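Local coordinates for protein beta-lactamase (Francisella tularensis subsp. tularensis, PDB 3P09) that probably hydrolyses the amide bond of beta-lactam antibiotics to give substituted beta-amino acids, and so confers resistance to them, at residues D26-L31 and I52-S57; I257-P262 and E271-Q276. All coordinates share one frame; numbering follows the deposited sequence.

Contact 1: D26-L31 and I52-S57. With SO4 (sulfate ion), chain D.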
# COMPACT_ATOMS: atom_id res chain seq x y z
N ASP A 26 -13.66 -12.96 16.99
CA ASP A 26 -14.37 -14.17 16.58
C ASP A 26 -14.75 -14.09 15.10
O ASP A 26 -14.71 -15.10 14.39
CB ASP A 26 -15.65 -14.34 17.40
CG ASP A 26 -15.37 -14.59 18.87
OD1 ASP A 26 -14.43 -15.35 19.18
OD2 ASP A 26 -16.10 -14.02 19.71
N SER A 27 -15.14 -12.90 14.66
CA SER A 27 -15.56 -12.71 13.28
C SER A 27 -14.39 -12.82 12.29
O SER A 27 -14.53 -13.39 11.21
CB SER A 27 -16.30 -11.39 13.12
OG SER A 27 -17.61 -11.50 13.65
N PHE A 28 -13.24 -12.29 12.67
CA PHE A 28 -12.07 -12.41 11.80
C PHE A 28 -11.62 -13.87 11.73
O PHE A 28 -11.25 -14.36 10.67
CB PHE A 28 -10.94 -11.50 12.29
CG PHE A 28 -11.29 -10.03 12.22
CD1 PHE A 28 -11.97 -9.53 11.12
CD2 PHE A 28 -10.97 -9.17 13.25
CE1 PHE A 28 -12.31 -8.19 11.04
CE2 PHE A 28 -11.30 -7.81 13.18
CZ PHE A 28 -11.97 -7.33 12.08
N LYS A 29 -11.65 -14.56 12.87
CA LYS A 29 -11.34 -15.99 12.91
C LYS A 29 -12.27 -16.82 12.02
O LYS A 29 -11.84 -17.79 11.39
CB LYS A 29 -11.40 -16.52 14.35
CG LYS A 29 -11.08 -18.00 14.48
CD LYS A 29 -9.63 -18.30 14.10
CE LYS A 29 -9.34 -19.79 14.26
NZ LYS A 29 -7.89 -20.11 14.13
N ASN A 30 -13.54 -16.44 11.97
CA ASN A 30 -14.48 -17.12 11.08
C ASN A 30 -14.08 -16.96 9.62
O ASN A 30 -14.21 -17.90 8.83
CB ASN A 30 -15.92 -16.65 11.32
CG ASN A 30 -16.48 -17.14 12.64
OD1 ASN A 30 -15.99 -18.11 13.23
ND2 ASN A 30 -17.53 -16.47 13.13
N LEU A 31 -13.57 -15.78 9.26
CA LEU A 31 -13.11 -15.57 7.88
C LEU A 31 -11.95 -16.50 7.54
O LEU A 31 -11.88 -17.03 6.43
CB LEU A 31 -12.71 -14.11 7.65
CG LEU A 31 -13.81 -13.05 7.82
CD1 LEU A 31 -13.22 -11.65 7.60
CD2 LEU A 31 -14.96 -13.30 6.86
N ILE A 52 -9.16 -1.33 16.38
CA ILE A 52 -9.45 -2.69 15.92
C ILE A 52 -8.19 -3.33 15.35
O ILE A 52 -7.53 -2.75 14.49
CB ILE A 52 -10.53 -2.68 14.82
CG1 ILE A 52 -11.72 -1.81 15.25
CG2 ILE A 52 -10.99 -4.09 14.50
CD1 ILE A 52 -12.76 -1.59 14.15
N LYS A 53 -7.84 -4.51 15.83
CA LYS A 53 -6.60 -5.14 15.40
C LYS A 53 -6.73 -6.66 15.47
O LYS A 53 -7.43 -7.18 16.33
CB LYS A 53 -5.43 -4.67 16.27
CG LYS A 53 -5.66 -4.93 17.74
CD LYS A 53 -4.61 -4.27 18.64
CE LYS A 53 -5.02 -4.46 20.11
NZ LYS A 53 -3.99 -4.04 21.08
N TYR A 54 -6.08 -7.37 14.56
CA TYR A 54 -6.14 -8.82 14.57
C TYR A 54 -4.95 -9.35 13.79
O TYR A 54 -4.73 -8.93 12.65
CB TYR A 54 -7.44 -9.28 13.92
CG TYR A 54 -7.67 -10.77 13.94
CD1 TYR A 54 -7.31 -11.57 12.86
CD2 TYR A 54 -8.26 -11.38 15.04
CE1 TYR A 54 -7.52 -12.93 12.87
CE2 TYR A 54 -8.48 -12.76 15.05
CZ TYR A 54 -8.11 -13.52 13.96
OH TYR A 54 -8.32 -14.88 13.95
N ASN A 55 -4.17 -10.24 14.40
CA ASN A 55 -2.91 -10.67 13.82
C ASN A 55 -2.06 -9.48 13.41
O ASN A 55 -1.40 -9.53 12.37
CB ASN A 55 -3.15 -11.55 12.58
CG ASN A 55 -3.49 -12.99 12.93
OD1 ASN A 55 -3.02 -13.51 13.95
ND2 ASN A 55 -4.28 -13.63 12.09
N GLU A 56 -2.07 -8.41 14.20
CA GLU A 56 -1.48 -7.16 13.73
C GLU A 56 0.05 -7.20 13.68
O GLU A 56 0.67 -6.31 13.11
CB GLU A 56 -1.95 -5.97 14.57
CG GLU A 56 -1.36 -5.90 15.96
CD GLU A 56 -2.09 -6.78 16.97
OE1 GLU A 56 -2.96 -7.57 16.56
OE2 GLU A 56 -1.79 -6.66 18.18
N SER A 57 0.65 -8.24 14.26
CA SER A 57 2.10 -8.39 14.26
C SER A 57 2.55 -9.61 13.46
O SER A 57 3.71 -10.00 13.53
CB SER A 57 2.63 -8.50 15.69
OG SER A 57 2.62 -7.25 16.33
S SO4 D . -2.10 -1.32 19.84
O1 SO4 D . -3.51 -1.00 19.68
O2 SO4 D . -1.97 -2.57 20.58
O3 SO4 D . -1.47 -1.48 18.53
O4 SO4 D . -1.43 -0.25 20.57
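Phe28 and Tyr54 mark the closest backbone approach, their CA atoms 7.5 Å apart, where a turn of the N-terminal helix 24-35 lies over the short strand 53-54. That strand is the outermost on its side of the antiparallel sheet in the alpha/beta domain of a class A beta-lactamase, and the helix packs against one face of that sheet. No hydrogen bond links the two segments; they are joined by side chains, and 226 Å² is buried between them.

The CB of Phe28 sits over the middle of the Tyr54 ring, 3.5 Å from its centroid and only 5° off the ring normal, which makes a well-centred CH-pi contact. Beyond CB the two side chains run past each other in opposite directions, and the rings meet obliquely with their planes at 54°. Phe28 CD2 reaches Tyr54 CB at 3.6 Å. Farther out, the Phe28 ring meets Ile52 at its edge, where Ile52 CG2 lies 4.0 Å from Phe28 CE2, close to the ring plane. The CB atoms of Ile52 and Tyr54 point toward the helix, whereas that of Lys53 between them turns away, and Lys53 donates a hydrogen bond from NZ to O2 of a sulfate ion, probably from the crystallisation liquor and also bound by Tyr42.

With CG set opposite the backbone N (chi1 -176°), Tyr54 extends its ring from the strand toward the helix, one face under Phe28 CB and the hydroxyl beside Lys29. The hydroxyl is hydrogen-bonded to Glu32 one turn farther along the helix, so a polar bond complements the packing of the ring. The same oxygen also lies against Lys29: Tyr54 OH is 3.4 Å from Lys29 CA and 3.5 Å from Lys29 CB.

Contact 2: I257-P262 and E271-Q276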
# COMPACT_ATOMS: atom_id res chain seq x y z
N ILE A 257 -5.55 -4.07 5.74
CA ILE A 257 -6.03 -5.45 5.75
C ILE A 257 -5.14 -6.27 4.82
O ILE A 257 -5.05 -5.99 3.63
CB ILE A 257 -7.49 -5.55 5.26
CG1 ILE A 257 -8.41 -4.65 6.10
CG2 ILE A 257 -7.96 -6.99 5.29
CD1 ILE A 257 -9.85 -4.62 5.62
N LEU A 258 -4.44 -7.26 5.39
CA LEU A 258 -3.51 -8.08 4.62
C LEU A 258 -3.99 -9.52 4.71
O LEU A 258 -4.49 -9.96 5.76
CB LEU A 258 -2.09 -7.97 5.17
CG LEU A 258 -1.63 -6.53 5.52
CD1 LEU A 258 -0.22 -6.54 6.08
CD2 LEU A 258 -1.70 -5.59 4.33
N TYR A 259 -3.86 -10.26 3.63
CA TYR A 259 -4.33 -11.64 3.62
C TYR A 259 -3.31 -12.50 2.92
O TYR A 259 -2.79 -12.11 1.88
CB TYR A 259 -5.71 -11.77 2.94
CG TYR A 259 -6.11 -13.21 2.77
CD1 TYR A 259 -6.50 -13.97 3.86
CD2 TYR A 259 -6.06 -13.83 1.52
CE1 TYR A 259 -6.84 -15.31 3.72
CE2 TYR A 259 -6.41 -15.18 1.37
CZ TYR A 259 -6.79 -15.91 2.48
OH TYR A 259 -7.13 -17.24 2.36
N THR A 260 -3.00 -13.66 3.49
CA THR A 260 -2.12 -14.61 2.82
C THR A 260 -2.43 -16.03 3.27
O THR A 260 -2.94 -16.25 4.38
CB THR A 260 -0.62 -14.26 3.05
OG1 THR A 260 0.20 -15.00 2.14
CG2 THR A 260 -0.21 -14.57 4.48
N ASN A 261 -2.15 -16.99 2.40
CA ASN A 261 -2.23 -18.40 2.77
C ASN A 261 -0.83 -18.96 2.65
O ASN A 261 -0.40 -19.34 1.56
CB ASN A 261 -3.21 -19.14 1.83
CG ASN A 261 -3.35 -20.63 2.16
OD1 ASN A 261 -2.60 -21.18 2.97
ND2 ASN A 261 -4.31 -21.29 1.50
N PRO A 262 -0.10 -18.99 3.76
CA PRO A 262 1.30 -19.40 3.70
C PRO A 262 1.44 -20.89 3.39
O PRO A 262 2.56 -21.34 3.15
CB PRO A 262 1.80 -19.11 5.11
CG PRO A 262 0.60 -19.27 5.97
CD PRO A 262 -0.58 -18.85 5.15
N GLU A 271 -10.13 -11.41 -3.05
CA GLU A 271 -10.65 -10.08 -2.73
C GLU A 271 -11.88 -10.16 -1.82
O GLU A 271 -12.16 -9.23 -1.05
CB GLU A 271 -10.99 -9.31 -4.01
CG GLU A 271 -9.78 -8.97 -4.88
CD GLU A 271 -10.11 -8.01 -6.02
OE1 GLU A 271 -11.00 -8.34 -6.84
OE2 GLU A 271 -9.49 -6.92 -6.08
N GLU A 272 -12.60 -11.27 -1.88
CA GLU A 272 -13.85 -11.37 -1.13
C GLU A 272 -13.59 -11.33 0.37
O GLU A 272 -14.38 -10.76 1.13
CB GLU A 272 -14.61 -12.64 -1.49
CG GLU A 272 -14.41 -13.09 -2.93
CD GLU A 272 -15.62 -12.84 -3.80
OE1 GLU A 272 -16.75 -13.13 -3.35
OE2 GLU A 272 -15.44 -12.36 -4.94
N ILE A 273 -12.51 -11.94 0.82
CA ILE A 273 -12.22 -11.91 2.25
C ILE A 273 -11.93 -10.49 2.73
O ILE A 273 -12.34 -10.09 3.82
CB ILE A 273 -11.11 -12.88 2.65
CG1 ILE A 273 -11.17 -13.13 4.16
CG2 ILE A 273 -9.73 -12.34 2.24
CD1 ILE A 273 -10.10 -14.10 4.66
N ILE A 274 -11.23 -9.71 1.90
CA ILE A 274 -11.00 -8.32 2.20
C ILE A 274 -12.35 -7.59 2.28
O ILE A 274 -12.59 -6.80 3.21
CB ILE A 274 -10.11 -7.62 1.13
CG1 ILE A 274 -8.86 -8.44 0.84
CG2 ILE A 274 -9.75 -6.21 1.57
CD1 ILE A 274 -7.93 -8.56 2.01
N GLN A 275 -13.24 -7.85 1.33
CA GLN A 275 -14.55 -7.20 1.35
C GLN A 275 -15.26 -7.47 2.67
O GLN A 275 -15.84 -6.57 3.29
CB GLN A 275 -15.41 -7.68 0.19
CG GLN A 275 -14.83 -7.36 -1.15
CD GLN A 275 -15.58 -8.03 -2.26
OE1 GLN A 275 -16.51 -8.80 -2.01
NE2 GLN A 275 -15.19 -7.76 -3.50
N GLN A 276 -15.23 -8.72 3.09
CA GLN A 276 -16.00 -9.12 4.26
C GLN A 276 -15.37 -8.56 5.54
O GLN A 276 -16.09 -8.09 6.43
CB GLN A 276 -16.16 -10.64 4.29
CG GLN A 276 -17.08 -11.15 3.18
CD GLN A 276 -16.93 -12.64 2.93
OE1 GLN A 276 -16.91 -13.44 3.86
NE2 GLN A 276 -16.80 -13.01 1.66
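Three isoleucines and a tyrosine interlock where strand 253-260 of the central antiparallel sheet runs beneath the C-terminal helix 271-289, one of the helices covering this face of the sheet in the class A beta-lactamase fold. The axes of the short strand and helix pieces run roughly antiparallel, at 145°, and come within 9.1 Å of each other.

Ile257 and Tyr259 are two apart on the strand, and both point toward the helix. The tip of Ile274 drops between them: its CD1 lies 3.6 Å from Ile257 CG2 and 4.0 Å from Tyr259 CB. Although the CB of Ile274 does not itself aim at the strand, chi2 near -65° bends the chain and brings that methyl into the hollow.

Ile273 lies over one face of the Tyr259 ring. Its side chain crosses that of Tyr259 at about a right angle, with CG2 4.0 Å from the ring centroid and shifted toward the rim, a CH-pi contact. Leu31 and Tyr35 of helix 24-35 also touch Ile273, so this seam is shared by both terminal helices. The Tyr259 hydroxyl is hydrogen-bonded to the carbonyl of Asp36. On the same side of the ring as CG2, the CG1-CD1 arm of Ile273 runs out over the CD1-CE1 bond of Tyr259, and Ile273 CD1 reaches past the ring's rim, 3.6 Å from Tyr259 CE1.

In the fold
Contact 1 closes before contact 2 opens, so the two come in series from opposite ends of the chain, yet their centres are only 11 Å apart. Both reach the same five-stranded antiparallel sheet: strand 53-54 forms its border, strand 38-44 comes next, and strand 253-260 follows. The N-terminal and C-terminal helices lie over this part of the sheet and meet each other, with Leu31 CD2 packed 3.6 Å from Gln276 OE1. Ile39 of strand 38-44 touches both Tyr54 and Ile273, and so lies between the two contacts in the sheet. Together they bring the two ends of the chain side by side on one face of the alpha/beta domain.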